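Local coordinates for citrate synthase (Pyrobaculum aerophilum, PDB 2IBP), which probably condenses oxaloacetate with acetyl-CoA to give citrate and free CoA, the entry step of the tricarboxylic acid cycle, at residues E125-L130 and L230-S235. Sequence-based numbering, arbitrary orientation.
Sequences EDNQKL and LSDLYS
Asn127 meets Asp232 through a nearly straight hydrogen bond, Asn127 ND2 donating to Asp232 OD2 at 3.1 Å with an N-H...O angle of 172°; ND2 also donates to Gly121 O. OD2 lies close to the amide plane, yet the N-H comes down on it from above the carboxylate. From the opposite face of that carboxylate the backbone N of Ser235 donates to the same OD2 at 3.0 Å, so two N-H groups grip one oxygen. The other end of the amide is used as well: a water donates to Asn127 OD1 at 2.7 Å and accepts from the backbone N of Leu233 at 2.9 Å. The Tyr234 ring meets the amide obliquely, its CD2 3.5 Å from Asn127 ND2, and Asn127 OD1 lies at the ring edge, in its plane. Asn127 reaches across because its chi1 of -160° swings CG to the side opposite the backbone N. Further out, Tyr234 OH is hydrogen-bonded to Asp124 OD2, and Lys245 of the second subunit forms a salt bridge with Asp232 OD1. Replacing Asp232 by an alanine is likely to leave Ser235 N without its cap, cost Asn127 ND2 an acceptor and rob that lysine of its carboxylate mate. This is an N-cap aspartate, set just after the Schellman motif that ends the preceding helix; it ties helix 233-244 to helix 125-135 at the dimer interface of this largely helical citrate synthase fold.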
loop_
_atom_site.group_PDB
_atom_site.type_symbol
_atom_site.label_atom_id
_atom_site.label_comp_id
_atom_site.label_asym_id
_atom_site.label_seq_id
_atom_site.Cartn_x
_atom_site.Cartn_y
_atom_site.Cartn_z
ATOM N N GLU A 125 -6.962 -3.098 -20.359
ATOM C CA GLU A 125 -6.653 -4.371 -21.035
ATOM C C GLU A 125 -5.185 -4.781 -20.956
ATOM O O GLU A 125 -4.866 -5.964 -20.811
ATOM C CB GLU A 125 -7.117 -4.314 -22.494
ATOM C CG GLU A 125 -8.623 -4.148 -22.646
ATOM C CD GLU A 125 -9.069 -4.000 -24.096
ATOM O OE1 GLU A 125 -8.239 -4.205 -25.011
ATOM O OE2 GLU A 125 -10.258 -3.674 -24.317
ATOM N N ASP A 126 -4.298 -3.810 -21.070
ATOM C CA ASP A 126 -2.870 -4.057 -20.939
ATOM C C ASP A 126 -2.572 -4.590 -19.553
ATOM O O ASP A 126 -1.773 -5.485 -19.373
ATOM C CB ASP A 126 -2.078 -2.771 -21.155
ATOM C CG ASP A 126 -2.102 -2.301 -22.596
ATOM O OD1 ASP A 126 -2.205 -3.154 -23.507
ATOM O OD2 ASP A 126 -1.970 -1.079 -22.815
ATOM N N ASN A 127 -3.148 -3.942 -18.554
ATOM C CA ASN A 127 -2.938 -4.357 -17.195
ATOM C C ASN A 127 -3.387 -5.810 -17.036
ATOM O O ASN A 127 -2.695 -6.602 -16.414
ATOM C CB ASN A 127 -3.718 -3.453 -16.238
ATOM C CG ASN A 127 -3.183 -3.497 -14.814
ATOM O OD1 ASN A 127 -1.972 -3.485 -14.600
ATOM N ND2 ASN A 127 -4.092 -3.369 -13.836
ATOM N N GLN A 128 -4.582 -6.131 -17.533
ATOM C CA GLN A 128 -5.092 -7.514 -17.447
ATOM C C GLN A 128 -4.107 -8.512 -18.064
ATOM O O GLN A 128 -3.820 -9.566 -17.501
ATOM C CB GLN A 128 -6.456 -7.653 -18.116
ATOM C CG GLN A 128 -7.510 -6.643 -17.648
ATOM C CD GLN A 128 -7.515 -6.396 -16.146
ATOM O OE1 GLN A 128 -7.751 -7.304 -15.345
ATOM N NE2 GLN A 128 -7.324 -5.138 -15.763
ATOM N N LYS A 129 -3.569 -8.146 -19.215
ATOM C CA LYS A 129 -2.627 -8.995 -19.923
ATOM C C LYS A 129 -1.348 -9.172 -19.113
ATOM O O LYS A 129 -0.802 -10.264 -19.032
ATOM C CB LYS A 129 -2.326 -8.408 -21.304
ATOM C CG LYS A 129 -1.528 -9.314 -22.207
ATOM C CD LYS A 129 -1.418 -8.725 -23.609
ATOM C CE LYS A 129 -0.725 -9.689 -24.571
ATOM N NZ LYS A 129 0.684 -9.977 -24.179
ATOM N N LEU A 130 -0.887 -8.096 -18.482
ATOM C CA LEU A 130 0.317 -8.177 -17.678
ATOM C C LEU A 130 0.075 -9.016 -16.441
ATOM O O LEU A 130 0.929 -9.810 -16.055
ATOM C CB LEU A 130 0.856 -6.788 -17.325
ATOM C CG LEU A 130 2.190 -6.774 -16.571
ATOM C CD1 LEU A 130 3.293 -7.562 -17.263
ATOM C CD2 LEU A 130 2.636 -5.337 -16.319
ATOM N N LEU A 230 4.347 -8.937 -7.133
ATOM C CA LEU A 230 3.992 -8.936 -8.541
ATOM C C LEU A 230 2.572 -8.461 -8.771
ATOM O O LEU A 230 1.978 -8.717 -9.825
ATOM C CB LEU A 230 4.281 -10.255 -9.239
ATOM C CG LEU A 230 5.773 -10.628 -9.240
ATOM C CD1 LEU A 230 5.946 -11.887 -10.094
ATOM C CD2 LEU A 230 6.658 -9.517 -9.755
ATOM N N SER A 231 2.038 -7.709 -7.798
ATOM C CA SER A 231 0.756 -7.060 -7.945
ATOM C C SER A 231 0.906 -6.014 -9.052
ATOM O O SER A 231 2.009 -5.620 -9.400
ATOM C CB SER A 231 0.313 -6.407 -6.635
ATOM O OG SER A 231 -0.976 -5.845 -6.764
ATOM N N ASP A 232 -0.216 -5.563 -9.583
ATOM C CA ASP A 232 -0.169 -4.697 -10.736
ATOM C C ASP A 232 0.250 -3.274 -10.446
ATOM O O ASP A 232 0.149 -2.792 -9.319
ATOM C CB ASP A 232 -1.505 -4.716 -11.446
ATOM C CG ASP A 232 -2.586 -4.059 -10.637
ATOM O OD1 ASP A 232 -3.100 -4.690 -9.671
ATOM O OD2 ASP A 232 -2.927 -2.919 -10.987
ATOM N N LEU A 233 0.674 -2.579 -11.501
ATOM C CA LEU A 233 1.140 -1.203 -11.381
ATOM C C LEU A 233 0.109 -0.241 -10.847
ATOM O O LEU A 233 0.449 0.684 -10.092
ATOM C CB LEU A 233 1.681 -0.714 -12.719
ATOM C CG LEU A 233 3.059 -1.263 -13.062
ATOM C CD1 LEU A 233 3.318 -1.242 -14.579
ATOM C CD2 LEU A 233 4.125 -0.507 -12.299
ATOM N N TYR A 234 -1.147 -0.408 -11.252
ATOM C CA TYR A 234 -2.185 0.464 -10.742
ATOM C C TYR A 234 -2.322 0.255 -9.235
ATOM O O TYR A 234 -2.416 1.210 -8.478
ATOM C CB TYR A 234 -3.502 0.197 -11.438
ATOM C CG TYR A 234 -3.610 0.737 -12.851
ATOM C CD1 TYR A 234 -4.251 1.943 -13.092
ATOM C CD2 TYR A 234 -3.178 -0.002 -13.937
ATOM C CE1 TYR A 234 -4.437 2.423 -14.370
ATOM C CE2 TYR A 234 -3.328 0.492 -15.237
ATOM C CZ TYR A 234 -3.972 1.697 -15.440
ATOM O OH TYR A 234 -4.173 2.209 -16.718
ATOM N N SER A 235 -2.385 -0.993 -8.804
ATOM C CA SER A 235 -2.511 -1.279 -7.375
ATOM C C SER A 235 -1.317 -0.742 -6.582
ATOM O O SER A 235 -1.467 -0.209 -5.475
ATOM C CB SER A 235 -2.684 -2.781 -7.162
ATOM O OG SER A 235 -3.930 -3.162 -7.717
HETATM O O HOH W 1 0.587 -4.163 -13.897
#